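RNA-directed RNA polymerase (Infectious pancreatic necrosis virus, PDB 3ZED) copies the viral double-stranded RNA genome as an RNA-dependent RNA polymerase, and is probably found both free and covalently attached to that RNA. Local coordinates at residues 190-195 and 488-493; 196-201 and 423-428; 202-207 and 479-484; 338-343 and 354-359; 413-418 and 473-478. All blocks are in the same frame, centred on the assembly; numbering follows the deposited sequence.

Interaction 1: 190-195 and 488-493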
# COMPACT_ATOMS: atom_id res chain seq x y z
N VAL B 190 15.57 17.89 -7.03
CA VAL B 190 14.80 17.95 -8.29
C VAL B 190 14.37 19.42 -8.57
O VAL B 190 14.31 19.83 -9.73
CB VAL B 190 13.60 16.96 -8.28
CG1 VAL B 190 12.82 17.00 -9.60
CG2 VAL B 190 14.07 15.53 -7.99
N GLY B 191 14.13 20.20 -7.51
CA GLY B 191 13.78 21.61 -7.62
C GLY B 191 12.45 22.02 -7.04
O GLY B 191 11.94 23.10 -7.38
N TYR B 192 11.87 21.19 -6.14
CA TYR B 192 10.58 21.49 -5.51
C TYR B 192 10.69 21.78 -4.03
O TYR B 192 11.37 21.05 -3.31
CB TYR B 192 9.57 20.34 -5.70
CG TYR B 192 9.20 20.03 -7.13
CD1 TYR B 192 8.12 20.66 -7.74
CD2 TYR B 192 9.89 19.07 -7.85
CE1 TYR B 192 7.77 20.38 -9.06
CE2 TYR B 192 9.56 18.78 -9.17
CZ TYR B 192 8.49 19.43 -9.77
OH TYR B 192 8.15 19.15 -11.06
N THR B 193 9.97 22.81 -3.56
CA THR B 193 9.84 23.09 -2.13
C THR B 193 8.68 22.19 -1.62
O THR B 193 7.98 21.60 -2.45
CB THR B 193 9.57 24.58 -1.86
OG1 THR B 193 8.30 24.92 -2.42
CG2 THR B 193 10.68 25.52 -2.39
N ASN B 194 8.46 22.11 -0.30
CA ASN B 194 7.36 21.34 0.27
C ASN B 194 6.02 21.89 -0.20
O ASN B 194 5.13 21.12 -0.56
CB ASN B 194 7.41 21.35 1.79
CG ASN B 194 8.45 20.43 2.38
OD1 ASN B 194 8.73 19.35 1.87
ND2 ASN B 194 9.03 20.83 3.50
N GLU B 195 5.89 23.23 -0.27
CA GLU B 195 4.67 23.91 -0.69
C GLU B 195 4.37 23.68 -2.17
O GLU B 195 3.21 23.46 -2.52
CB GLU B 195 4.72 25.42 -0.35
CG GLU B 195 3.42 26.18 -0.60
CD GLU B 195 2.15 25.70 0.07
OE1 GLU B 195 2.22 24.96 1.09
OE2 GLU B 195 1.06 26.09 -0.40
N VAL B 488 5.08 12.78 -13.21
CA VAL B 488 3.99 13.35 -14.03
C VAL B 488 4.16 14.88 -14.16
O VAL B 488 4.07 15.38 -15.28
CB VAL B 488 2.58 12.95 -13.51
CG1 VAL B 488 1.47 13.74 -14.21
CG2 VAL B 488 2.35 11.46 -13.68
N ALA B 489 4.46 15.59 -13.06
CA ALA B 489 4.70 17.05 -13.09
C ALA B 489 5.86 17.40 -14.05
O ALA B 489 5.77 18.39 -14.77
CB ALA B 489 5.02 17.55 -11.69
N GLU B 490 6.92 16.57 -14.07
CA GLU B 490 8.08 16.77 -14.94
C GLU B 490 7.73 16.45 -16.40
O GLU B 490 8.24 17.11 -17.29
CB GLU B 490 9.29 15.95 -14.46
CG GLU B 490 9.97 16.54 -13.23
CD GLU B 490 10.56 17.92 -13.42
OE1 GLU B 490 11.15 18.20 -14.49
OE2 GLU B 490 10.43 18.74 -12.48
N TRP B 491 6.81 15.49 -16.63
CA TRP B 491 6.32 15.16 -17.98
C TRP B 491 5.55 16.36 -18.53
O TRP B 491 5.82 16.79 -19.65
CB TRP B 491 5.47 13.88 -17.93
CG TRP B 491 4.59 13.62 -19.12
CD1 TRP B 491 4.98 13.15 -20.34
CD2 TRP B 491 3.16 13.69 -19.16
NE1 TRP B 491 3.89 12.94 -21.14
CE2 TRP B 491 2.75 13.27 -20.44
CE3 TRP B 491 2.17 14.06 -18.22
CZ2 TRP B 491 1.40 13.24 -20.83
CZ3 TRP B 491 0.83 14.03 -18.60
CH2 TRP B 491 0.46 13.62 -19.89
N VAL B 492 4.66 16.96 -17.70
CA VAL B 492 3.89 18.15 -18.06
C VAL B 492 4.86 19.33 -18.34
O VAL B 492 4.73 19.97 -19.39
CB VAL B 492 2.82 18.50 -16.98
CG1 VAL B 492 2.14 19.85 -17.26
CG2 VAL B 492 1.78 17.39 -16.84
N LYS B 493 5.85 19.56 -17.44
CA LYS B 493 6.84 20.62 -17.59
C LYS B 493 7.65 20.47 -18.90
O LYS B 493 7.82 21.46 -19.60
CB LYS B 493 7.79 20.66 -16.37
CG LYS B 493 8.71 21.85 -16.36
CD LYS B 493 9.77 21.74 -15.30
CE LYS B 493 10.71 22.93 -15.37
NZ LYS B 493 11.78 22.83 -14.35
O HOH W 1 11.97 20.88 -11.97
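Tyr192 reaches from the loop just ahead of helix 194-204 to the last turns of helix 476-493, where its hydroxyl meets Glu490. Its CB leaves the backbone in the direction of that helix, and CG lies anti to the carbonyl carbon (chi1 -63°), which directs the ring toward Ala489 and Glu490. CE1, on one flank of the ring, packs on Leu200 of helix 194-204. On the other flank Tyr192 CE2 passes 3.4 Å from Glu490 OE2. At the far end Tyr192 OH comes 3.6 Å from Ala489 CB, a methyl small enough to let the phenol in close. The same OH donates to Glu490 OE2 over 2.7 Å, on the anti side of the oxygen and 34° out of the carboxylate plane; ring and carboxylate are turned 79° apart. Water 1 also donates to Glu490 OE2 (2.7 Å) and accepts from Lys493 NZ (3.1 Å), while Lys510 forms a salt bridge with OE1. Both carboxylate oxygens are thus engaged, which would probably stabilise the negative charge in this buried place. Behind the tyrosine, Gly191 takes positive phi and Thr193 caps helix 194-204: a Schellman motif followed by an N-cap, in the palm-family region.

Interaction 2: 196-201 and 423-428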
# COMPACT_ATOMS: atom_id res chain seq x y z
N GLN B 196 5.40 23.69 -3.04
CA GLN B 196 5.21 23.42 -4.47
C GLN B 196 4.70 21.99 -4.69
O GLN B 196 3.78 21.79 -5.50
CB GLN B 196 6.50 23.66 -5.25
CG GLN B 196 6.77 25.15 -5.47
CD GLN B 196 8.12 25.42 -6.08
OE1 GLN B 196 9.08 24.64 -5.94
NE2 GLN B 196 8.23 26.56 -6.75
N LEU B 197 5.23 21.01 -3.93
CA LEU B 197 4.76 19.63 -3.99
C LEU B 197 3.32 19.50 -3.50
O LEU B 197 2.53 18.80 -4.12
CB LEU B 197 5.66 18.69 -3.18
CG LEU B 197 6.96 18.27 -3.84
CD1 LEU B 197 7.66 17.30 -2.96
CD2 LEU B 197 6.71 17.62 -5.20
N ALA B 198 2.98 20.23 -2.41
CA ALA B 198 1.63 20.27 -1.83
C ALA B 198 0.60 20.77 -2.85
O ALA B 198 -0.49 20.23 -2.93
CB ALA B 198 1.62 21.16 -0.59
N LYS B 199 0.98 21.78 -3.67
CA LYS B 199 0.13 22.33 -4.73
C LYS B 199 -0.12 21.28 -5.83
O LYS B 199 -1.21 21.25 -6.39
CB LYS B 199 0.75 23.61 -5.32
CG LYS B 199 0.81 24.81 -4.37
CD LYS B 199 -0.54 25.25 -3.77
CE LYS B 199 -1.45 25.90 -4.78
NZ LYS B 199 -2.75 26.29 -4.18
N LEU B 200 0.87 20.41 -6.10
CA LEU B 200 0.71 19.34 -7.09
C LEU B 200 -0.20 18.27 -6.51
O LEU B 200 -1.14 17.83 -7.17
CB LEU B 200 2.06 18.73 -7.50
CG LEU B 200 3.05 19.61 -8.27
CD1 LEU B 200 4.43 18.98 -8.28
CD2 LEU B 200 2.59 19.88 -9.71
N LEU B 201 0.04 17.89 -5.23
CA LEU B 201 -0.75 16.88 -4.52
C LEU B 201 -2.18 17.33 -4.32
O LEU B 201 -3.05 16.48 -4.23
CB LEU B 201 -0.11 16.50 -3.18
CG LEU B 201 1.21 15.73 -3.27
CD1 LEU B 201 1.97 15.80 -1.97
CD2 LEU B 201 0.97 14.26 -3.74
N LEU B 423 -0.35 17.36 7.11
CA LEU B 423 -0.49 18.25 8.27
C LEU B 423 -1.00 19.64 7.89
O LEU B 423 -1.65 20.26 8.71
CB LEU B 423 0.82 18.37 9.07
CG LEU B 423 0.93 17.46 10.30
CD1 LEU B 423 0.97 15.97 9.90
CD2 LEU B 423 2.15 17.81 11.13
N THR B 424 -0.74 20.11 6.65
CA THR B 424 -1.21 21.44 6.23
C THR B 424 -2.62 21.35 5.60
O THR B 424 -3.45 22.18 5.91
CB THR B 424 -0.20 22.13 5.26
OG1 THR B 424 0.03 21.31 4.12
CG2 THR B 424 1.14 22.43 5.93
N ARG B 425 -2.89 20.35 4.75
CA ARG B 425 -4.17 20.24 4.05
C ARG B 425 -5.19 19.34 4.77
O ARG B 425 -6.38 19.49 4.53
CB ARG B 425 -3.96 19.75 2.60
CG ARG B 425 -3.62 20.85 1.57
CD ARG B 425 -2.26 21.49 1.80
NE ARG B 425 -1.96 22.47 0.76
CZ ARG B 425 -0.88 23.25 0.72
NH1 ARG B 425 0.04 23.17 1.68
NH2 ARG B 425 -0.72 24.11 -0.27
N GLY B 426 -4.72 18.42 5.61
CA GLY B 426 -5.60 17.50 6.32
C GLY B 426 -5.85 17.94 7.75
O GLY B 426 -6.96 18.37 8.09
N TRP B 427 -4.80 17.88 8.58
CA TRP B 427 -4.78 18.20 10.01
C TRP B 427 -4.81 19.71 10.24
O TRP B 427 -3.94 20.27 10.93
CB TRP B 427 -3.55 17.54 10.65
CG TRP B 427 -3.68 16.04 10.66
CD1 TRP B 427 -3.06 15.16 9.84
CD2 TRP B 427 -4.58 15.27 11.48
NE1 TRP B 427 -3.46 13.88 10.12
CE2 TRP B 427 -4.40 13.92 11.12
CE3 TRP B 427 -5.50 15.60 12.49
CZ2 TRP B 427 -5.12 12.89 11.74
CZ3 TRP B 427 -6.23 14.58 13.08
CH2 TRP B 427 -6.02 13.24 12.72
N THR B 428 -5.85 20.36 9.70
CA THR B 428 -6.03 21.81 9.83
C THR B 428 -7.50 22.15 10.12
O THR B 428 -8.39 21.57 9.52
CB THR B 428 -5.50 22.53 8.55
OG1 THR B 428 -5.53 23.94 8.76
CG2 THR B 428 -6.30 22.19 7.28
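Ala198 lays its methyl group against the flat end of Arg425, where helix 194-204 packs beside the C-terminal end of helix 412-426 in the palm-family region of the polymerase. The methyl lies over one face of the guanidinium, offset toward the rim: Ala198 CB is 3.4 Å from Arg425 NH1 and 3.5 Å from Arg425 CZ. A residue as small as alanine suits the spot because it brings the two helices close enough for a planar cation to rest on the helix surface. Lys199 adds a second touch from the side: its CD sits 3.7 Å from Arg425 NH2, at the edge of the group and near its plane, and the two long chains cross at about a right angle. The lysine bends at chi2 and chi3, so that its aliphatic part meets the arginine while NZ turns to Ser701 and Glu202.

Two acidic residues of helix 194-204 also grip the guanidinium directly. Glu195 forms a salt bridge with Arg425 NH2 and Glu202 with NE, one turn before and one turn after Ala198. These carboxylates probably offset the like charges of Lys199 NZ and Arg425 NH2, which stand 4.9 Å apart. The rotation of the group is set from its own helix as well: Arg425 NH1 donates to Thr424 OG1 over 3.1 Å, nearly straight at 169° and exactly in the guanidinium plane.

Interaction 3: 202-207 and 479-484. With K (potassium ion), chain L.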
# COMPACT_ATOMS: atom_id res chain seq x y z
N GLU B 202 -2.45 18.64 -4.30
CA GLU B 202 -3.84 19.12 -4.18
C GLU B 202 -4.65 18.64 -5.39
O GLU B 202 -5.85 18.39 -5.28
CB GLU B 202 -3.88 20.64 -4.09
CG GLU B 202 -3.57 21.19 -2.71
CD GLU B 202 -3.57 22.71 -2.61
OE1 GLU B 202 -3.72 23.38 -3.65
OE2 GLU B 202 -3.44 23.22 -1.48
N GLN B 203 -3.97 18.45 -6.54
CA GLN B 203 -4.53 17.99 -7.80
C GLN B 203 -4.45 16.46 -7.96
O GLN B 203 -5.46 15.85 -8.34
CB GLN B 203 -3.83 18.67 -9.00
CG GLN B 203 -3.83 20.21 -8.98
CD GLN B 203 -5.20 20.80 -8.73
OE1 GLN B 203 -6.22 20.35 -9.28
NE2 GLN B 203 -5.25 21.82 -7.87
N THR B 204 -3.26 15.84 -7.74
CA THR B 204 -3.02 14.39 -7.96
C THR B 204 -3.48 13.54 -6.78
O THR B 204 -3.75 12.35 -6.96
CB THR B 204 -1.54 14.14 -8.25
OG1 THR B 204 -0.80 14.39 -7.05
CG2 THR B 204 -1.01 15.02 -9.39
N LEU B 205 -3.55 14.12 -5.58
CA LEU B 205 -4.05 13.41 -4.40
C LEU B 205 -4.94 14.35 -3.57
O LEU B 205 -4.54 14.77 -2.48
CB LEU B 205 -2.93 12.79 -3.54
CG LEU B 205 -3.38 11.77 -2.48
CD1 LEU B 205 -3.58 10.39 -3.06
CD2 LEU B 205 -2.39 11.70 -1.38
N PRO B 206 -6.15 14.72 -4.07
CA PRO B 206 -7.03 15.61 -3.28
C PRO B 206 -7.46 14.94 -1.97
O PRO B 206 -7.80 13.74 -1.96
CB PRO B 206 -8.23 15.84 -4.20
CG PRO B 206 -8.23 14.67 -5.15
CD PRO B 206 -6.78 14.35 -5.36
N ILE B 207 -7.36 15.68 -0.87
CA ILE B 207 -7.73 15.15 0.44
C ILE B 207 -8.71 16.08 1.15
O ILE B 207 -8.74 17.28 0.89
CB ILE B 207 -6.50 14.86 1.36
CG1 ILE B 207 -5.66 16.15 1.66
CG2 ILE B 207 -5.66 13.69 0.84
CD1 ILE B 207 -4.63 16.08 2.81
N ASN B 479 3.67 7.62 -0.25
CA ASN B 479 5.02 7.97 -0.70
C ASN B 479 5.23 7.60 -2.18
O ASN B 479 5.82 8.38 -2.90
CB ASN B 479 6.08 7.30 0.18
CG ASN B 479 6.08 7.76 1.61
OD1 ASN B 479 5.63 8.85 1.93
ND2 ASN B 479 6.62 6.94 2.49
N ASN B 480 4.72 6.45 -2.62
CA ASN B 480 4.82 6.05 -4.03
C ASN B 480 4.00 6.98 -4.92
O ASN B 480 4.46 7.37 -5.99
CB ASN B 480 4.35 4.60 -4.20
CG ASN B 480 5.39 3.55 -3.84
OD1 ASN B 480 6.56 3.85 -3.62
ND2 ASN B 480 4.98 2.31 -3.75
N HIS B 481 2.78 7.38 -4.44
CA HIS B 481 1.90 8.30 -5.18
C HIS B 481 2.57 9.68 -5.36
O HIS B 481 2.43 10.29 -6.43
CB HIS B 481 0.55 8.42 -4.46
CG HIS B 481 -0.56 8.98 -5.31
ND1 HIS B 481 -1.44 8.14 -5.99
CD2 HIS B 481 -0.92 10.26 -5.54
CE1 HIS B 481 -2.31 8.94 -6.58
NE2 HIS B 481 -2.02 10.23 -6.36
N LEU B 482 3.32 10.15 -4.34
CA LEU B 482 4.05 11.41 -4.42
C LEU B 482 5.18 11.32 -5.49
O LEU B 482 5.36 12.25 -6.29
CB LEU B 482 4.59 11.81 -3.04
CG LEU B 482 5.63 12.96 -2.95
CD1 LEU B 482 5.20 14.20 -3.72
CD2 LEU B 482 5.75 13.40 -1.53
N MET B 483 5.91 10.21 -5.51
CA MET B 483 6.98 9.99 -6.49
C MET B 483 6.43 9.99 -7.92
O MET B 483 7.00 10.66 -8.78
CB MET B 483 7.78 8.73 -6.19
CG MET B 483 8.62 8.88 -4.94
SD MET B 483 9.78 7.52 -4.69
CE MET B 483 8.67 6.19 -4.26
N SER B 484 5.27 9.34 -8.14
CA SER B 484 4.62 9.34 -9.46
C SER B 484 4.15 10.74 -9.84
O SER B 484 4.25 11.11 -11.00
CB SER B 484 3.44 8.37 -9.50
OG SER B 484 3.91 7.04 -9.38
K K L . -8.69 21.54 -9.47
O HOH W 2 -10.75 19.87 -10.20
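His481 presents an edge to one residue and a face to the next, meeting Thr204 and Leu205 where helix 194-204 ends. Its CG lies anti to the backbone N (chi1 -162°), which carries the imidazole away from helix 476-493 with NE2 foremost. His481 NE2 donates to Thr204 O over 2.8 Å at 162°. The carbonyl oxygen is close to the ring plane, but the ring nitrogen stands above the carbonyl plane, off the lone-pair directions. Leu205 crosses the ring obliquely and sets its CD1 over one face, 3.8 Å from the His481 ring centroid, a CH-pi contact displaced toward the rim. The helix ends here, Leu205 being the first residue to leave helical geometry, and the histidine supplies a donor to the Thr204 carbonyl from another helix of the palm-family region. Imidazole suits the task, offering an N-H at its rim and a flat surface for a branched aliphatic. Beside the bond, Ile385 of strand 382-386 touches both Thr204 and His481, and Thr204 OG1 pairs with Thr485. One residue earlier, Gln203 binds a potassium ion through OE1 at 2.8 Å, a site completed by Thr698, Ser701, Pro702, Lys704 and water 2.

Interaction 4: 338-343 and 354-359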
# COMPACT_ATOMS: atom_id res chain seq x y z
N PRO B 338 -7.02 8.86 9.47
CA PRO B 338 -8.19 9.76 9.64
C PRO B 338 -8.38 10.70 8.44
O PRO B 338 -9.51 11.08 8.15
CB PRO B 338 -7.86 10.53 10.93
CG PRO B 338 -6.87 9.69 11.64
CD PRO B 338 -6.02 9.10 10.54
N VAL B 339 -7.29 11.02 7.71
CA VAL B 339 -7.34 11.86 6.50
C VAL B 339 -7.84 11.03 5.31
O VAL B 339 -8.77 11.46 4.60
CB VAL B 339 -5.97 12.52 6.19
CG1 VAL B 339 -5.96 13.19 4.81
CG2 VAL B 339 -5.56 13.51 7.28
N MET B 340 -7.22 9.86 5.06
CA MET B 340 -7.53 9.01 3.90
C MET B 340 -8.93 8.39 3.98
O MET B 340 -9.53 8.18 2.93
CB MET B 340 -6.46 7.94 3.66
CG MET B 340 -5.07 8.54 3.34
SD MET B 340 -5.02 9.97 2.21
CE MET B 340 -5.42 9.16 0.63
N ASN B 341 -9.50 8.18 5.19
CA ASN B 341 -10.87 7.67 5.37
C ASN B 341 -11.89 8.61 4.75
O ASN B 341 -12.96 8.17 4.30
CB ASN B 341 -11.20 7.55 6.86
CG ASN B 341 -10.67 6.36 7.63
OD1 ASN B 341 -10.09 5.42 7.07
ND2 ASN B 341 -10.87 6.38 8.96
N GLU B 342 -11.58 9.92 4.77
CA GLU B 342 -12.43 10.99 4.29
C GLU B 342 -12.07 11.44 2.88
O GLU B 342 -12.65 12.40 2.38
CB GLU B 342 -12.31 12.19 5.25
CG GLU B 342 -12.87 11.92 6.64
CD GLU B 342 -14.35 11.57 6.60
OE1 GLU B 342 -15.14 12.45 6.20
OE2 GLU B 342 -14.70 10.41 6.90
N SER B 343 -11.10 10.76 2.24
CA SER B 343 -10.56 11.22 0.96
C SER B 343 -10.57 10.15 -0.15
O SER B 343 -9.60 10.02 -0.90
CB SER B 343 -9.14 11.75 1.17
OG SER B 343 -9.11 12.67 2.24
N SER B 354 -6.06 11.25 -9.93
CA SER B 354 -5.95 10.18 -8.92
C SER B 354 -6.90 9.01 -9.16
O SER B 354 -8.01 9.21 -9.64
CB SER B 354 -6.22 10.73 -7.53
OG SER B 354 -5.97 9.74 -6.54
N LEU B 355 -6.42 7.79 -8.82
CA LEU B 355 -7.22 6.56 -8.89
C LEU B 355 -7.47 6.00 -7.47
O LEU B 355 -7.97 4.89 -7.34
CB LEU B 355 -6.51 5.50 -9.77
CG LEU B 355 -6.61 5.66 -11.30
CD1 LEU B 355 -5.54 4.84 -11.99
CD2 LEU B 355 -7.99 5.31 -11.82
N TYR B 356 -7.12 6.77 -6.40
CA TYR B 356 -7.30 6.30 -5.02
C TYR B 356 -8.75 5.88 -4.73
O TYR B 356 -9.69 6.64 -4.96
CB TYR B 356 -6.84 7.36 -3.99
CG TYR B 356 -6.98 6.87 -2.56
CD1 TYR B 356 -6.15 5.87 -2.07
CD2 TYR B 356 -8.01 7.32 -1.75
CE1 TYR B 356 -6.30 5.38 -0.77
CE2 TYR B 356 -8.16 6.84 -0.44
CZ TYR B 356 -7.30 5.88 0.05
OH TYR B 356 -7.44 5.40 1.33
N GLY B 357 -8.90 4.66 -4.21
CA GLY B 357 -10.19 4.08 -3.86
C GLY B 357 -11.00 3.62 -5.07
O GLY B 357 -12.18 3.29 -4.91
N PHE B 358 -10.37 3.55 -6.28
CA PHE B 358 -11.08 3.12 -7.48
C PHE B 358 -11.47 1.65 -7.43
O PHE B 358 -10.67 0.82 -7.01
CB PHE B 358 -10.25 3.37 -8.75
CG PHE B 358 -10.77 2.72 -10.03
CD1 PHE B 358 -11.83 3.27 -10.73
CD2 PHE B 358 -10.18 1.56 -10.53
CE1 PHE B 358 -12.30 2.67 -11.90
CE2 PHE B 358 -10.64 0.96 -11.70
CZ PHE B 358 -11.67 1.54 -12.40
N SER B 359 -12.67 1.36 -7.91
CA SER B 359 -13.17 0.01 -8.11
C SER B 359 -13.69 -0.08 -9.55
O SER B 359 -14.44 0.81 -9.96
CB SER B 359 -14.27 -0.33 -7.11
OG SER B 359 -14.82 -1.59 -7.45
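Met340 and Tyr356 form the close-packed heart of this contact, the sulfur side chain lying over one face of the phenol ring. The methionine bends at chi2 and chi3, which folds its methyl back over the ring: Met340 CE stands above the centre, 3.8 Å from the Tyr356 centroid and 13° off the normal, a CH-pi contact. SD is more remote, 5.4 Å from the centroid but still above the face, so the Met-aromatic pairing is carried mainly by the methyl. An unbranched, flexible thioether suits this place because it can curl to fit a flat surface. Nearer its root, Met340 CB touches Tyr356 OH at 3.6 Å. At the ring edge, Ser343 O lies near the plane and 3.2 Å from Tyr356 CD2, where a carbonyl oxygen can face the slightly positive C-H rim.

The outer side is looser. Asn341, whose CB points away from the 354-359 segment, is exposed, and Gly357 is exposed too, taking positive phi in the type II turn from Leu355 to Phe358. Tyr356 itself is partly exposed, and its OH has a weak bond with Lys344. Ser354 OG accepts from Tyr356 N, an ST turn just before the aromatic residue.

The contact joins the end of helix 326-340 to the loop leading to helix 364-377. Helix 476-493 borders it through Leu478 on Met340 and Phe477 against the Tyr356 ring, while Leu355 reaches strand 382-386.

Interaction 5: 413-418 and 473-478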
# COMPACT_ATOMS: atom_id res chain seq x y z
N GLN B 413 13.03 12.39 2.66
CA GLN B 413 12.52 13.71 2.25
C GLN B 413 11.23 13.61 1.43
O GLN B 413 10.41 14.53 1.52
CB GLN B 413 13.59 14.51 1.48
CG GLN B 413 14.72 15.06 2.41
CD GLN B 413 15.71 13.99 2.87
OE1 GLN B 413 15.89 12.94 2.23
NE2 GLN B 413 16.33 14.21 4.02
N HIS B 414 11.02 12.52 0.68
CA HIS B 414 9.75 12.30 -0.03
C HIS B 414 8.62 12.10 0.99
O HIS B 414 7.56 12.71 0.86
CB HIS B 414 9.82 11.09 -0.96
CG HIS B 414 10.57 11.32 -2.23
ND1 HIS B 414 11.85 10.83 -2.41
CD2 HIS B 414 10.18 11.96 -3.36
CE1 HIS B 414 12.21 11.19 -3.63
NE2 HIS B 414 11.23 11.87 -4.25
N MET B 415 8.88 11.27 2.02
CA MET B 415 7.88 11.02 3.06
C MET B 415 7.63 12.29 3.89
O MET B 415 6.50 12.54 4.29
CB MET B 415 8.29 9.86 3.97
CG MET B 415 7.28 9.56 5.04
SD MET B 415 7.53 7.95 5.76
CE MET B 415 6.41 8.08 7.12
N GLN B 416 8.70 13.07 4.14
CA GLN B 416 8.60 14.32 4.87
C GLN B 416 7.67 15.31 4.13
O GLN B 416 6.86 15.98 4.78
CB GLN B 416 9.99 14.93 5.07
CG GLN B 416 9.99 16.09 6.05
CD GLN B 416 11.39 16.55 6.29
OE1 GLN B 416 12.11 16.92 5.36
NE2 GLN B 416 11.79 16.54 7.55
N ALA B 417 7.78 15.38 2.78
CA ALA B 417 6.92 16.23 1.94
C ALA B 417 5.45 15.74 2.00
O ALA B 417 4.53 16.57 2.03
CB ALA B 417 7.43 16.25 0.50
N MET B 418 5.24 14.42 2.07
CA MET B 418 3.89 13.85 2.21
C MET B 418 3.33 14.25 3.60
O MET B 418 2.16 14.63 3.70
CB MET B 418 3.90 12.32 2.03
CG MET B 418 2.52 11.65 2.28
SD MET B 418 1.12 12.38 1.36
CE MET B 418 1.66 12.10 -0.37
N ASN B 473 4.97 -0.56 4.83
CA ASN B 473 4.77 0.43 5.89
C ASN B 473 3.48 1.22 5.58
O ASN B 473 3.03 1.25 4.44
CB ASN B 473 6.01 1.34 6.09
CG ASN B 473 6.05 2.61 5.25
OD1 ASN B 473 5.45 3.63 5.59
ND2 ASN B 473 6.79 2.59 4.17
N ALA B 474 2.88 1.86 6.61
CA ALA B 474 1.62 2.61 6.53
C ALA B 474 1.62 3.70 5.43
O ALA B 474 0.57 3.99 4.87
CB ALA B 474 1.32 3.25 7.88
N PHE B 475 2.79 4.25 5.09
CA PHE B 475 2.89 5.31 4.08
C PHE B 475 3.33 4.79 2.69
O PHE B 475 3.60 5.62 1.82
CB PHE B 475 3.84 6.42 4.57
CG PHE B 475 3.16 7.48 5.43
CD1 PHE B 475 2.45 7.12 6.58
CD2 PHE B 475 3.21 8.82 5.09
CE1 PHE B 475 1.79 8.09 7.35
CE2 PHE B 475 2.57 9.79 5.86
CZ PHE B 475 1.86 9.41 6.99
N THR B 476 3.34 3.46 2.46
CA THR B 476 3.81 2.89 1.18
C THR B 476 3.07 3.55 -0.03
O THR B 476 3.74 4.12 -0.91
CB THR B 476 3.72 1.35 1.16
OG1 THR B 476 4.54 0.81 2.21
CG2 THR B 476 4.19 0.76 -0.18
N PHE B 477 1.73 3.47 -0.06
CA PHE B 477 0.90 4.04 -1.14
C PHE B 477 1.17 5.54 -1.31
O PHE B 477 1.38 6.00 -2.44
CB PHE B 477 -0.62 3.81 -0.87
CG PHE B 477 -1.51 4.55 -1.86
CD1 PHE B 477 -1.86 5.89 -1.65
CD2 PHE B 477 -2.00 3.91 -2.99
CE1 PHE B 477 -2.61 6.59 -2.60
CE2 PHE B 477 -2.77 4.60 -3.94
CZ PHE B 477 -3.05 5.94 -3.74
N LEU B 478 1.09 6.31 -0.19
CA LEU B 478 1.23 7.77 -0.18
C LEU B 478 2.58 8.23 -0.72
O LEU B 478 2.62 9.12 -1.57
CB LEU B 478 0.99 8.35 1.24
CG LEU B 478 -0.43 8.23 1.78
CD1 LEU B 478 -0.50 8.61 3.24
CD2 LEU B 478 -1.41 9.05 0.97
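Met415 and Met418 both set CG anti to the backbone N (chi1 -179° and 176°), but beyond it they part ways as they reach Phe475 and Leu478. Met415 stays extended and runs across the phenylalanine at about a right angle, ending with CE over one face, 4.0 Å from the Phe475 centroid and 24° off the normal. Met415 SD is 5.1 Å from the same centroid in an oblique position, a Met-aromatic contact. Met418 bends at chi2 and chi3: its CG meets Phe475 CE2 obliquely at 4.0 Å and Leu478 CB at 3.8 Å, while CE curls back to within 3.4 Å of Leu478 O. The opposite face of the phenyl carries Leu478 CD1, so the ring is held between a methionine methyl and a leucine methyl.

Phe475 occupies the N-cap position of helix 476-493, where an Asx turn, Asn473 OD1 accepting from Phe475 N over 2.8 Å, orders the backbone. The contact thus fastens the start of that helix to helix 412-426 within the RdRp catalytic region, and Met415 also packs on helix 438-452. Apolar and CH-pi contacts make up most of the fit; pliable methionines can mould themselves to the rigid ring, which suggests that shape, more than directed polar bonds, sets how the helices meet.

How the interactions relate
All five contacts are largely buried and lie in the palm-family region, with interactions 3, 4 and 5 nearer the centre of the chain than 1 and 2. Helix 476-493 is met at its start by interaction 5, midway by 3 and at its end by 1. Helix 194-204 serves interactions 1, 2 and 3, and helix 412-426 serves 2 and 5. Chemistry changes with place: CH-pi packing recurs in 3, 4 and 5, joined in 3 by a hydrogen bond to a carbonyl and in 4 by a carbonyl at a ring edge, whereas 1 and 2 centre on charged groups. Salt bridges from Glu195 and Glu202 to Arg425 tie interaction 2 to 1 and 3; Phe477 and Leu478 join 5 to 4 by packing.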